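Local coordinates for pili retraction protein PilT (Thermus thermophilus, PDB 5FL3) that probably binds and hydrolyses ATP as a GSP E family ATPase, consistent with a role in powering pilus retraction, at residues 14-19 against 82-87; 245-250 against 264-269; 240-245 against 349-354; 128-133 against 159-164. One frame throughout, in Å; residues are numbered along the deposited sequence.

How the interactions relate
Interaction 1 stands apart, in the N-terminal domain with its antiparallel sheet; its centre is about 34 to 43 Å from those of the other three. Interactions 2 and 4 lie in the P-loop ATPase domain, where ADP binds. Their centres are about 23 Å apart, and their nearest atoms come within about 5 Å without touching. Interaction 3 joins that domain to the C-terminal helices. Interactions 2 and 3 touch, share R245 and both use helix 243-251. Interaction 2 falls within the length of chain that interaction 3 spans. In interaction 3 the D242 side chain is about 11 Å from that of the ADP-binding S144; interactions 1, 2 and 4 are not at the ADP site.

Interaction 1: 14-19 against 82-87; sequences EMLKAM and YTIPGV
L16 and K17 of helix 11-21 pack against the hairpin formed by strands 78-84 and 88-97, near its turn. The contact is apolar, with no hydrogen bond crossing it. The CA atoms of K17 and V87 come to 6.5 Å.

L16 faces the strand. Its CB lies 3.7 Å from CD1 of I84, and L16 CD1 is 3.8 Å from the same methyl. The end of I84 thus lies against both the root and one branch of the leucine. CG1 of I84 sits anti to its carbonyl carbon (chi1 -55°), and the extended chain beyond carries CD1 out to the helix. L16 CD1 also meets the Y82 ring obliquely, 4.2 Å from CE2.

This is a helix laid on the antiparallel sheet of the N-terminal domain, probably the PAS-like domain known in PilT relatives. L16 also touches I27 on strand 26-30, and V13 of the same helix touches Y82 and I84.

Beyond I84 the chain reverses through P85 and G86 in a type II turn, closed by V87 N bonding I84 O at 2.8 Å. The turn brings V87 against the aliphatic part of K17, and the two side chains run nearly at right angles. V87 CG1 is 3.7 Å from K17 CG, and V87 CG2 is 3.6 Å from K17 CD. With an alanine here both methyls would go, and the K17 chain would probably lose its apolar support and be freer to swing. K17 CG stands opposite the backbone N (chi1 -173°), and the chain runs on past the valine to NZ at the exposed surface.

Interaction 2: 245-250 against 264-269; sequences RTINRI and VLLAES
L266 reaches from helix 259-269 to I250 and I247 on helix 243-251, two consecutive helices of the P-loop ATPase domain. The backbones stay well apart: the closest CA atoms, those of I247 and L266, are 8.3 Å from each other. Side chains therefore span the gap, and L266 gives by far the largest share of the buried surface. All three residues are buried.

The leucine carries CG opposite its backbone N (chi1 -179°), which sends the branch straight out toward the other helix. One methyl, CD2, does the touching. It lies 4.1 Å from CG2 of I250. The same CD2 is 4.2 Å from CG2 of I247, one turn earlier, and thus rests between two side chains spaced three residues apart. Each isoleucine offers its short CG2 branch to the leucine. L266 meets both side chains at about a right angle.

The spacing is fairly loose, and no hydrogen bond crosses between the segments. Other elements fill in around it. L266 also touches L225 on helix 218-230, while I247 packs on I273 of strand 270-280 and on L304 of helix 298-305. The pair of helices is thereby tied to the central sheet and to two further helices.

A backbone atom takes part as well: the carbonyl oxygen of I247 lies 4.2 Å from L266 CD2, a plain contact of a methyl with a peptide group.

Interaction 3: 240-245 against 349-354; sequences TLDAWR and AATSPH
D242 OD1 accepts the backbone N-H of R245 at 3.0 Å, and this aspartate and arginine together meet T351 from the C-terminal part of the chain. The bond is fairly straight, 160° at the hydrogen, and reaches OD1 nearly in line with its C-O bond. The D242 CG lies between its own backbone N and carbonyl carbon (chi1 50°), which turns the carboxylate back over the first turn of helix 243-251.

The R245 side chain bends at chi2 and chi3 and brings its guanidinium beside the same carboxylate. The exact placing of that pair is doubtful, since the two groups are modelled too close. The guanidinium has T351 at its edge: CG2 of T351 is near the guanidinium plane, 4.0 Å from R245 NH2. The two side chains approach from opposite directions. T351 OG1 comes no nearer than 4.1 Å to D242 OD2, an atom whose place is less sure, and no hydrogen bond forms.

The contact is small. D329 also holds T351 and S352, accepting from the backbone N of each through its two carboxylate oxygens, and T351 packs on F328. R277 reaches both segments, bonding A349 O and, weakly, L241 O.

Each segment holds an N-cap residue. D242 caps helix 243-251, and S352 OG caps helix 353-361 through E355 N. Here the C-terminal helical region meets the P-loop ATPase domain.

Interaction 4: 128-133 against 159-164; sequences LAAKER and LHYAKN
The segments run in the same sense but well apart, with the CA atoms of A130 and Y161 8.9 Å from each other and those of E132 and K163 farther still. Side chains and one water bridge the distance.

Y161 reaches over to A129 and A130. Its CG is anti to the carbonyl carbon (chi1 -61°), and the ring points across the gap. The hydroxyl end does most of the touching. OH lies 3.4 Å from A130 CA and 3.5 Å from A130 CB. Further down the ring, CE2 is 4.2 Å from the carbonyl oxygen of A129, which approaches obliquely. Replacing Y161 by an alanine would probably leave A129 and A130 without their contact to this loop and open a gap between the segments.

K163 takes up the second half. Its chain is extended to the last bond and turns there (chi4 -78°), placing NZ 4.1 Å from E132 CB. The lysine does not reach the carboxylate: NZ stays 4.9 Å from E132 OE1, an opposite charge that may still attract it. A water links K163 NZ, through a weak bond, to the backbone carbonyl of E132, donating to E132 O at 2.9 Å. E132 OE2 has its own partner in R133 NH2, a salt bridge of 3.4 Å.

S181 OG bonds both Y161 O and K163 N, tying this loop to the residue just before strand 182-187. The two segments lead into parallel strands 134-139 and 164-169, helix-to-strand connections characteristic of the RecA-like P-loop fold.

Interaction 1: 14-19 against 82-87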
loop_
_atom_site.group_PDB
_atom_site.type_symbol
_atom_site.label_atom_id
_atom_site.label_comp_id
_atom_site.label_asym_id
_atom_site.label_seq_id
_atom_site.Cartn_x
_atom_site.Cartn_y
_atom_site.Cartn_z
ATOM N N GLU A 14 -19.196 -20.035 -9.302
ATOM C CA GLU A 14 -19.586 -19.139 -10.371
ATOM C C GLU A 14 -19.765 -17.709 -9.873
ATOM O O GLU A 14 -19.273 -16.758 -10.498
ATOM C CB GLU A 14 -20.862 -19.655 -11.048
ATOM C CG GLU A 14 -20.589 -20.331 -12.402
ATOM C CD GLU A 14 -21.582 -21.431 -12.747
ATOM O OE1 GLU A 14 -22.782 -21.294 -12.417
ATOM O OE2 GLU A 14 -21.156 -22.442 -13.343
ATOM N N MET A 15 -20.456 -17.554 -8.746
ATOM C CA MET A 15 -20.618 -16.236 -8.123
ATOM C C MET A 15 -19.283 -15.552 -7.788
ATOM O O MET A 15 -19.070 -14.381 -8.147
ATOM C CB MET A 15 -21.447 -16.347 -6.852
ATOM C CG MET A 15 -21.701 -15.007 -6.178
ATOM S SD MET A 15 -22.444 -15.218 -4.552
ATOM C CE MET A 15 -21.137 -16.146 -3.727
ATOM N N LEU A 16 -18.408 -16.288 -7.093
ATOM C CA LEU A 16 -17.063 -15.819 -6.777
ATOM C C LEU A 16 -16.336 -15.362 -8.031
ATOM O O LEU A 16 -15.716 -14.286 -8.057
ATOM C CB LEU A 16 -16.260 -16.912 -6.066
ATOM C CG LEU A 16 -16.672 -17.288 -4.633
ATOM C CD1 LEU A 16 -15.907 -18.505 -4.155
ATOM C CD2 LEU A 16 -16.440 -16.151 -3.669
ATOM N N LYS A 17 -16.429 -16.177 -9.076
ATOM C CA LYS A 17 -15.763 -15.897 -10.341
ATOM C C LYS A 17 -16.329 -14.616 -10.971
ATOM O O LYS A 17 -15.584 -13.782 -11.485
ATOM C CB LYS A 17 -15.902 -17.102 -11.282
ATOM C CG LYS A 17 -15.105 -17.026 -12.596
ATOM C CD LYS A 17 -14.897 -18.432 -13.209
ATOM C CE LYS A 17 -14.899 -18.434 -14.743
ATOM N NZ LYS A 17 -14.652 -19.810 -15.288
ATOM N N ALA A 18 -17.643 -14.448 -10.906
ATOM C CA ALA A 18 -18.252 -13.223 -11.401
ATOM C C ALA A 18 -17.790 -12.015 -10.575
ATOM O O ALA A 18 -17.414 -10.970 -11.135
ATOM C CB ALA A 18 -19.762 -13.337 -11.377
ATOM N N MET A 19 -17.816 -12.169 -9.248
ATOM C CA MET A 19 -17.322 -11.129 -8.344
ATOM C C MET A 19 -15.881 -10.719 -8.674
ATOM O O MET A 19 -15.576 -9.526 -8.812
ATOM C CB MET A 19 -17.440 -11.589 -6.877
ATOM C CG MET A 19 -18.897 -11.733 -6.432
ATOM S SD MET A 19 -19.200 -12.044 -4.692
ATOM C CE MET A 19 -18.428 -13.602 -4.526
ATOM N N TYR A 82 -7.665 -20.142 -0.144
ATOM C CA TYR A 82 -8.539 -20.910 -1.002
ATOM C C TYR A 82 -8.350 -20.470 -2.447
ATOM O O TYR A 82 -8.276 -19.276 -2.737
ATOM C CB TYR A 82 -9.989 -20.758 -0.567
ATOM C CG TYR A 82 -10.964 -21.296 -1.584
ATOM C CD1 TYR A 82 -11.229 -22.660 -1.671
ATOM C CD2 TYR A 82 -11.619 -20.442 -2.460
ATOM C CE1 TYR A 82 -12.108 -23.152 -2.606
ATOM C CE2 TYR A 82 -12.503 -20.926 -3.399
ATOM C CZ TYR A 82 -12.744 -22.280 -3.469
ATOM O OH TYR A 82 -13.632 -22.754 -4.406
ATOM N N THR A 83 -8.262 -21.434 -3.355
ATOM C CA THR A 83 -8.014 -21.095 -4.748
ATOM C C THR A 83 -9.070 -21.626 -5.709
ATOM O O THR A 83 -9.465 -22.784 -5.630
ATOM C CB THR A 83 -6.669 -21.623 -5.183
ATOM O OG1 THR A 83 -5.729 -21.380 -4.137
ATOM C CG2 THR A 83 -6.219 -20.926 -6.460
ATOM N N ILE A 84 -9.544 -20.768 -6.600
ATOM C CA ILE A 84 -10.316 -21.247 -7.731
ATOM C C ILE A 84 -9.374 -21.252 -8.929
ATOM O O ILE A 84 -9.067 -20.188 -9.491
ATOM C CB ILE A 84 -11.543 -20.385 -8.024
ATOM C CG1 ILE A 84 -12.418 -20.256 -6.785
ATOM C CG2 ILE A 84 -12.361 -20.983 -9.165
ATOM C CD1 ILE A 84 -13.599 -19.349 -7.014
ATOM N N PRO A 85 -8.887 -22.450 -9.302
ATOM C CA PRO A 85 -7.863 -22.623 -10.341
ATOM C C PRO A 85 -8.098 -21.742 -11.564
ATOM O O PRO A 85 -9.171 -21.769 -12.165
ATOM C CB PRO A 85 -7.979 -24.104 -10.685
ATOM C CG PRO A 85 -8.347 -24.732 -9.361
ATOM C CD PRO A 85 -9.314 -23.746 -8.734
ATOM N N GLY A 86 -7.106 -20.920 -11.881
ATOM C CA GLY A 86 -7.171 -20.071 -13.050
ATOM C C GLY A 86 -8.196 -18.971 -12.947
ATOM O O GLY A 86 -8.618 -18.421 -13.958
ATOM N N VAL A 87 -8.599 -18.635 -11.726
ATOM C CA VAL A 87 -9.548 -17.538 -11.514
ATOM C C VAL A 87 -9.003 -16.535 -10.494
ATOM O O VAL A 87 -8.812 -15.356 -10.803
ATOM C CB VAL A 87 -10.918 -18.072 -11.053
ATOM C CG1 VAL A 87 -11.883 -16.931 -10.814
ATOM C CG2 VAL A 87 -11.480 -19.038 -12.086
#

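Interaction 2: 245-250 against 264-269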
loop_
_atom_site.group_PDB
_atom_site.type_symbol
_atom_site.label_atom_id
_atom_site.label_comp_id
_atom_site.label_asym_id
_atom_site.label_seq_id
_atom_site.Cartn_x
_atom_site.Cartn_y
_atom_site.Cartn_z
ATOM N N ARG A 245 4.401 15.521 7.263
ATOM C CA ARG A 245 3.915 14.649 8.339
ATOM C C ARG A 245 4.690 13.333 8.425
ATOM O O ARG A 245 4.861 12.762 9.513
ATOM C CB ARG A 245 2.423 14.342 8.146
ATOM C CG ARG A 245 1.497 15.211 8.967
ATOM C CD ARG A 245 0.188 15.441 8.255
ATOM N NE ARG A 245 0.109 16.815 7.783
ATOM C CZ ARG A 245 -0.511 17.209 6.670
ATOM N NH1 ARG A 245 -1.114 16.326 5.886
ATOM N NH2 ARG A 245 -0.511 18.498 6.333
ATOM N N THR A 246 5.147 12.850 7.275
ATOM C CA THR A 246 5.855 11.579 7.232
ATOM C C THR A 246 7.214 11.704 7.908
ATOM O O THR A 246 7.590 10.887 8.758
ATOM C CB THR A 246 6.016 11.090 5.790
ATOM O OG1 THR A 246 4.722 10.753 5.266
ATOM C CG2 THR A 246 6.944 9.869 5.731
ATOM N N ILE A 247 7.927 12.761 7.542
ATOM C CA ILE A 247 9.212 13.078 8.134
ATOM C C ILE A 247 9.105 13.221 9.641
ATOM O O ILE A 247 9.869 12.599 10.385
ATOM C CB ILE A 247 9.778 14.356 7.527
ATOM C CG1 ILE A 247 10.221 14.084 6.083
ATOM C CG2 ILE A 247 10.903 14.867 8.371
ATOM C CD1 ILE A 247 10.621 15.295 5.294
ATOM N N ASN A 248 8.128 14.003 10.097
ATOM C CA ASN A 248 7.967 14.244 11.527
ATOM C C ASN A 248 7.551 13.002 12.267
ATOM O O ASN A 248 7.958 12.785 13.412
ATOM C CB ASN A 248 6.954 15.351 11.773
ATOM C CG ASN A 248 7.490 16.700 11.399
ATOM O OD1 ASN A 248 8.659 16.995 11.645
ATOM N ND2 ASN A 248 6.655 17.524 10.771
ATOM N N ARG A 249 6.753 12.174 11.610
ATOM C CA ARG A 249 6.286 10.956 12.259
ATOM C C ARG A 249 7.421 9.972 12.554
ATOM O O ARG A 249 7.494 9.432 13.658
ATOM C CB ARG A 249 5.228 10.270 11.413
ATOM C CG ARG A 249 4.476 9.225 12.188
ATOM C CD ARG A 249 3.996 9.804 13.514
ATOM N NE ARG A 249 3.544 8.758 14.422
ATOM C CZ ARG A 249 4.328 8.123 15.285
ATOM N NH1 ARG A 249 5.614 8.429 15.362
ATOM N NH2 ARG A 249 3.822 7.180 16.071
ATOM N N ILE A 250 8.283 9.742 11.561
ATOM C CA ILE A 250 9.505 8.973 11.736
ATOM C C ILE A 250 10.367 9.445 12.903
ATOM O O ILE A 250 10.845 8.630 13.691
ATOM C CB ILE A 250 10.363 9.009 10.456
ATOM C CG1 ILE A 250 9.724 8.134 9.392
ATOM C CG2 ILE A 250 11.797 8.559 10.742
ATOM C CD1 ILE A 250 9.885 8.668 8.052
ATOM N N VAL A 264 19.969 12.982 11.027
ATOM C CA VAL A 264 21.175 12.632 10.288
ATOM C C VAL A 264 20.933 11.328 9.548
ATOM O O VAL A 264 21.126 11.246 8.337
ATOM C CB VAL A 264 22.408 12.509 11.212
ATOM C CG1 VAL A 264 23.554 11.823 10.479
ATOM C CG2 VAL A 264 22.838 13.893 11.717
ATOM N N LEU A 265 20.457 10.329 10.278
ATOM C CA LEU A 265 20.151 9.032 9.691
ATOM C C LEU A 265 19.088 9.162 8.606
ATOM O O LEU A 265 19.244 8.620 7.508
ATOM C CB LEU A 265 19.702 8.050 10.771
ATOM C CG LEU A 265 19.407 6.616 10.340
ATOM C CD1 LEU A 265 20.605 5.959 9.666
ATOM C CD2 LEU A 265 18.958 5.800 11.538
ATOM N N LEU A 266 18.016 9.891 8.899
ATOM C CA LEU A 266 16.949 10.031 7.921
ATOM C C LEU A 266 17.426 10.772 6.665
ATOM O O LEU A 266 17.212 10.300 5.542
ATOM C CB LEU A 266 15.745 10.732 8.538
ATOM C CG LEU A 266 14.519 10.921 7.630
ATOM C CD1 LEU A 266 14.083 9.628 6.962
ATOM C CD2 LEU A 266 13.386 11.505 8.432
ATOM N N ALA A 267 18.108 11.900 6.851
ATOM C CA ALA A 267 18.546 12.712 5.718
ATOM C C ALA A 267 19.472 11.960 4.757
ATOM O O ALA A 267 19.351 12.111 3.535
ATOM C CB ALA A 267 19.228 13.980 6.208
ATOM N N GLU A 268 20.384 11.144 5.279
ATOM C CA GLU A 268 21.375 10.558 4.381
ATOM C C GLU A 268 20.838 9.323 3.637
ATOM O O GLU A 268 21.209 9.088 2.480
ATOM C CB GLU A 268 22.669 10.231 5.137
ATOM C CG GLU A 268 22.627 9.065 6.122
ATOM C CD GLU A 268 23.987 8.840 6.815
ATOM O OE1 GLU A 268 25.048 8.911 6.136
ATOM O OE2 GLU A 268 23.994 8.608 8.046
ATOM N N SER A 269 19.928 8.576 4.263
ATOM C CA SER A 269 19.382 7.359 3.641
ATOM C C SER A 269 18.037 7.517 2.873
ATOM O O SER A 269 17.657 6.630 2.112
ATOM C CB SER A 269 19.232 6.274 4.711
ATOM O OG SER A 269 18.672 6.815 5.897
#

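Interaction 3: 240-245 against 349-354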
loop_
_atom_site.group_PDB
_atom_site.type_symbol
_atom_site.label_atom_id
_atom_site.label_comp_id
_atom_site.label_asym_id
_atom_site.label_seq_id
_atom_site.Cartn_x
_atom_site.Cartn_y
_atom_site.Cartn_z
ATOM N N THR A 240 1.035 8.248 7.197
ATOM C CA THR A 240 1.013 9.710 7.170
ATOM C C THR A 240 0.629 10.342 5.834
ATOM O O THR A 240 0.912 9.800 4.770
ATOM C CB THR A 240 2.368 10.248 7.578
ATOM O OG1 THR A 240 3.374 9.482 6.911
ATOM C CG2 THR A 240 2.537 10.100 9.075
ATOM N N LEU A 241 0.016 11.519 5.913
ATOM C CA LEU A 241 -0.740 12.102 4.800
ATOM C C LEU A 241 0.140 12.736 3.738
ATOM O O LEU A 241 -0.212 12.715 2.554
ATOM C CB LEU A 241 -1.738 13.149 5.313
ATOM C CG LEU A 241 -2.887 12.727 6.230
ATOM C CD1 LEU A 241 -3.607 11.519 5.633
ATOM C CD2 LEU A 241 -2.418 12.475 7.699
ATOM N N ASP A 242 1.267 13.313 4.146
ATOM C CA ASP A 242 2.179 13.942 3.183
ATOM C C ASP A 242 3.620 13.834 3.639
ATOM O O ASP A 242 3.904 13.196 4.647
ATOM C CB ASP A 242 1.811 15.416 2.957
ATOM C CG ASP A 242 1.626 16.189 4.258
ATOM O OD1 ASP A 242 2.119 15.754 5.331
ATOM O OD2 ASP A 242 0.971 17.253 4.200
ATOM N N ALA A 243 4.525 14.479 2.910
ATOM C CA ALA A 243 5.948 14.394 3.220
ATOM C C ALA A 243 6.277 15.033 4.569
ATOM O O ALA A 243 6.944 14.429 5.404
ATOM C CB ALA A 243 6.765 15.031 2.114
ATOM N N TRP A 244 5.807 16.254 4.778
ATOM C CA TRP A 244 5.999 16.935 6.052
ATOM C C TRP A 244 5.627 16.044 7.254
ATOM O O TRP A 244 6.448 15.816 8.137
ATOM C CB TRP A 244 5.191 18.231 6.054
ATOM C CG TRP A 244 5.049 18.874 7.400
ATOM C CD1 TRP A 244 3.909 18.956 8.151
ATOM C CD2 TRP A 244 6.081 19.528 8.160
ATOM N NE1 TRP A 244 4.168 19.612 9.331
ATOM C CE2 TRP A 244 5.489 19.976 9.363
ATOM C CE3 TRP A 244 7.440 19.777 7.941
ATOM C CZ2 TRP A 244 6.212 20.657 10.344
ATOM C CZ3 TRP A 244 8.152 20.450 8.909
ATOM C CH2 TRP A 244 7.537 20.885 10.100
ATOM N N ARG A 245 4.401 15.521 7.263
ATOM C CA ARG A 245 3.915 14.649 8.339
ATOM C C ARG A 245 4.690 13.333 8.425
ATOM O O ARG A 245 4.861 12.762 9.513
ATOM C CB ARG A 245 2.423 14.342 8.146
ATOM C CG ARG A 245 1.497 15.211 8.967
ATOM C CD ARG A 245 0.188 15.441 8.255
ATOM N NE ARG A 245 0.109 16.815 7.783
ATOM C CZ ARG A 245 -0.511 17.209 6.670
ATOM N NH1 ARG A 245 -1.114 16.326 5.886
ATOM N NH2 ARG A 245 -0.511 18.498 6.333
ATOM N N ALA A 349 -9.838 17.493 -0.310
ATOM C CA ALA A 349 -8.564 16.772 -0.277
ATOM C C ALA A 349 -7.363 17.688 -0.043
ATOM O O ALA A 349 -6.314 17.228 0.407
ATOM C CB ALA A 349 -8.368 15.996 -1.570
ATOM N N ALA A 350 -7.520 18.974 -0.353
ATOM C CA ALA A 350 -6.397 19.909 -0.378
ATOM C C ALA A 350 -5.741 20.105 0.992
ATOM O O ALA A 350 -6.431 20.279 1.997
ATOM C CB ALA A 350 -6.852 21.246 -0.940
ATOM N N THR A 351 -4.406 20.073 1.012
ATOM C CA THR A 351 -3.618 20.277 2.231
ATOM C C THR A 351 -4.015 21.578 2.928
ATOM O O THR A 351 -4.205 21.613 4.147
ATOM C CB THR A 351 -2.104 20.291 1.926
ATOM O OG1 THR A 351 -1.678 18.972 1.557
ATOM C CG2 THR A 351 -1.302 20.752 3.142
ATOM N N SER A 352 -4.135 22.646 2.152
ATOM C CA SER A 352 -4.835 23.832 2.630
ATOM C C SER A 352 -5.756 24.336 1.521
ATOM O O SER A 352 -5.286 24.877 0.515
ATOM C CB SER A 352 -3.856 24.925 3.069
ATOM O OG SER A 352 -3.727 25.915 2.071
ATOM N N PRO A 353 -7.077 24.169 1.711
ATOM C CA PRO A 353 -8.144 24.547 0.767
ATOM C C PRO A 353 -8.055 26.007 0.337
ATOM O O PRO A 353 -8.723 26.440 -0.610
ATOM C CB PRO A 353 -9.428 24.296 1.566
ATOM C CG PRO A 353 -9.006 24.314 2.988
ATOM C CD PRO A 353 -7.626 23.731 3.003
ATOM N N HIS A 354 -7.230 26.751 1.066
ATOM C CA HIS A 354 -6.879 28.118 0.738
ATOM C C HIS A 354 -5.826 28.159 -0.360
ATOM O O HIS A 354 -6.078 28.690 -1.446
ATOM C CB HIS A 354 -6.366 28.842 1.981
ATOM C CG HIS A 354 -5.930 30.247 1.718
ATOM N ND1 HIS A 354 -6.795 31.317 1.783
ATOM C CD2 HIS A 354 -4.722 30.757 1.379
ATOM C CE1 HIS A 354 -6.139 32.429 1.498
ATOM N NE2 HIS A 354 -4.880 32.117 1.250
#

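Interaction 4: 128-133 against 159-164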
loop_
_atom_site.group_PDB
_atom_site.type_symbol
_atom_site.label_atom_id
_atom_site.label_comp_id
_atom_site.label_asym_id
_atom_site.label_seq_id
_atom_site.Cartn_x
_atom_site.Cartn_y
_atom_site.Cartn_z
ATOM N N LEU A 128 13.790 6.075 -9.152
ATOM C CA LEU A 128 13.845 5.542 -7.796
ATOM C C LEU A 128 14.222 4.057 -7.787
ATOM O O LEU A 128 14.986 3.607 -6.923
ATOM C CB LEU A 128 12.501 5.736 -7.103
ATOM C CG LEU A 128 12.113 7.137 -6.635
ATOM C CD1 LEU A 128 10.622 7.174 -6.276
ATOM C CD2 LEU A 128 12.969 7.589 -5.440
ATOM N N ALA A 129 13.675 3.304 -8.746
ATOM C CA ALA A 129 13.989 1.879 -8.902
ATOM C C ALA A 129 15.468 1.666 -9.227
ATOM O O ALA A 129 16.040 0.633 -8.886
ATOM C CB ALA A 129 13.113 1.246 -9.997
ATOM N N ALA A 130 16.079 2.646 -9.887
ATOM C CA ALA A 130 17.457 2.526 -10.352
ATOM C C ALA A 130 18.469 2.689 -9.219
ATOM O O ALA A 130 19.580 2.182 -9.308
ATOM C CB ALA A 130 17.734 3.553 -11.456
ATOM N N LYS A 131 18.099 3.413 -8.168
ATOM C CA LYS A 131 18.984 3.550 -7.016
ATOM C C LYS A 131 19.195 2.190 -6.389
ATOM O O LYS A 131 18.295 1.362 -6.352
ATOM C CB LYS A 131 18.413 4.511 -5.980
ATOM C CG LYS A 131 17.792 5.764 -6.555
ATOM C CD LYS A 131 18.830 6.753 -7.053
ATOM C CE LYS A 131 18.175 8.098 -7.309
ATOM N NZ LYS A 131 18.950 8.960 -8.218
ATOM N N GLU A 132 20.387 1.944 -5.888
ATOM C CA GLU A 132 20.638 0.643 -5.307
ATOM C C GLU A 132 20.862 0.733 -3.793
ATOM O O GLU A 132 21.153 -0.273 -3.137
ATOM C CB GLU A 132 21.828 -0.021 -6.017
ATOM C CG GLU A 132 23.167 0.700 -5.923
ATOM C CD GLU A 132 24.266 -0.052 -6.674
ATOM O OE1 GLU A 132 24.444 -1.266 -6.410
ATOM O OE2 GLU A 132 24.955 0.574 -7.510
ATOM N N ARG A 133 20.716 1.944 -3.255
ATOM C CA ARG A 133 20.795 2.181 -1.826
ATOM C C ARG A 133 19.742 3.238 -1.479
ATOM O O ARG A 133 19.482 4.126 -2.279
ATOM C CB ARG A 133 22.207 2.659 -1.433
ATOM C CG ARG A 133 23.239 2.466 -2.536
ATOM C CD ARG A 133 24.624 2.961 -2.184
ATOM N NE ARG A 133 25.499 3.086 -3.366
ATOM C CZ ARG A 133 25.911 2.073 -4.140
ATOM N NH1 ARG A 133 25.545 0.821 -3.874
ATOM N NH2 ARG A 133 26.714 2.309 -5.178
ATOM N N LEU A 159 11.790 -7.059 -13.406
ATOM C CA LEU A 159 11.824 -7.385 -14.813
ATOM C C LEU A 159 12.906 -6.636 -15.598
ATOM O O LEU A 159 13.049 -6.850 -16.794
ATOM C CB LEU A 159 10.432 -7.190 -15.419
ATOM C CG LEU A 159 9.815 -5.883 -15.864
ATOM C CD1 LEU A 159 10.130 -5.683 -17.326
ATOM C CD2 LEU A 159 8.303 -5.934 -15.640
ATOM N N HIS A 160 13.706 -5.818 -14.920
ATOM C CA HIS A 160 14.819 -5.139 -15.573
ATOM C C HIS A 160 16.131 -5.298 -14.829
ATOM O O HIS A 160 17.150 -4.879 -15.334
ATOM C CB HIS A 160 14.536 -3.636 -15.745
ATOM C CG HIS A 160 13.443 -3.341 -16.713
ATOM N ND1 HIS A 160 12.404 -2.483 -16.424
ATOM C CD2 HIS A 160 13.206 -3.811 -17.959
ATOM C CE1 HIS A 160 11.579 -2.427 -17.454
ATOM N NE2 HIS A 160 12.041 -3.228 -18.397
ATOM N N TYR A 161 16.101 -5.869 -13.625
ATOM C CA TYR A 161 17.300 -6.008 -12.797
ATOM C C TYR A 161 17.464 -7.420 -12.241
ATOM O O TYR A 161 16.488 -8.093 -11.949
ATOM C CB TYR A 161 17.272 -5.019 -11.636
ATOM C CG TYR A 161 17.227 -3.559 -12.028
ATOM C CD1 TYR A 161 18.390 -2.854 -12.292
ATOM C CD2 TYR A 161 16.021 -2.875 -12.097
ATOM C CE1 TYR A 161 18.353 -1.512 -12.631
ATOM C CE2 TYR A 161 15.972 -1.541 -12.431
ATOM C CZ TYR A 161 17.142 -0.860 -12.700
ATOM O OH TYR A 161 17.098 0.478 -13.038
ATOM N N ALA A 162 18.702 -7.873 -12.094
ATOM C CA ALA A 162 18.950 -9.192 -11.513
ATOM C C ALA A 162 19.301 -9.046 -10.028
ATOM O O ALA A 162 20.463 -8.918 -9.658
ATOM C CB ALA A 162 20.053 -9.914 -12.264
ATOM N N LYS A 163 18.275 -9.065 -9.190
ATOM C CA LYS A 163 18.440 -8.766 -7.785
ATOM C C LYS A 163 17.741 -9.760 -6.875
ATOM O O LYS A 163 16.855 -10.518 -7.289
ATOM C CB LYS A 163 17.930 -7.351 -7.502
ATOM C CG LYS A 163 18.930 -6.290 -7.915
ATOM C CD LYS A 163 18.291 -4.940 -8.050
ATOM C CE LYS A 163 19.300 -3.925 -8.598
ATOM N NZ LYS A 163 20.254 -3.443 -7.554
ATOM N N ASN A 164 18.159 -9.768 -5.621
ATOM C CA ASN A 164 17.433 -10.532 -4.639
ATOM C C ASN A 164 16.487 -9.605 -3.846
ATOM O O ASN A 164 16.921 -8.739 -3.087
ATOM C CB ASN A 164 18.407 -11.254 -3.727
ATOM C CG ASN A 164 17.715 -12.198 -2.802
ATOM O OD1 ASN A 164 16.722 -12.840 -3.182
ATOM N ND2 ASN A 164 18.211 -12.288 -1.568
HETATM O O HOH W 1 19.843 -2.556 -4.377
#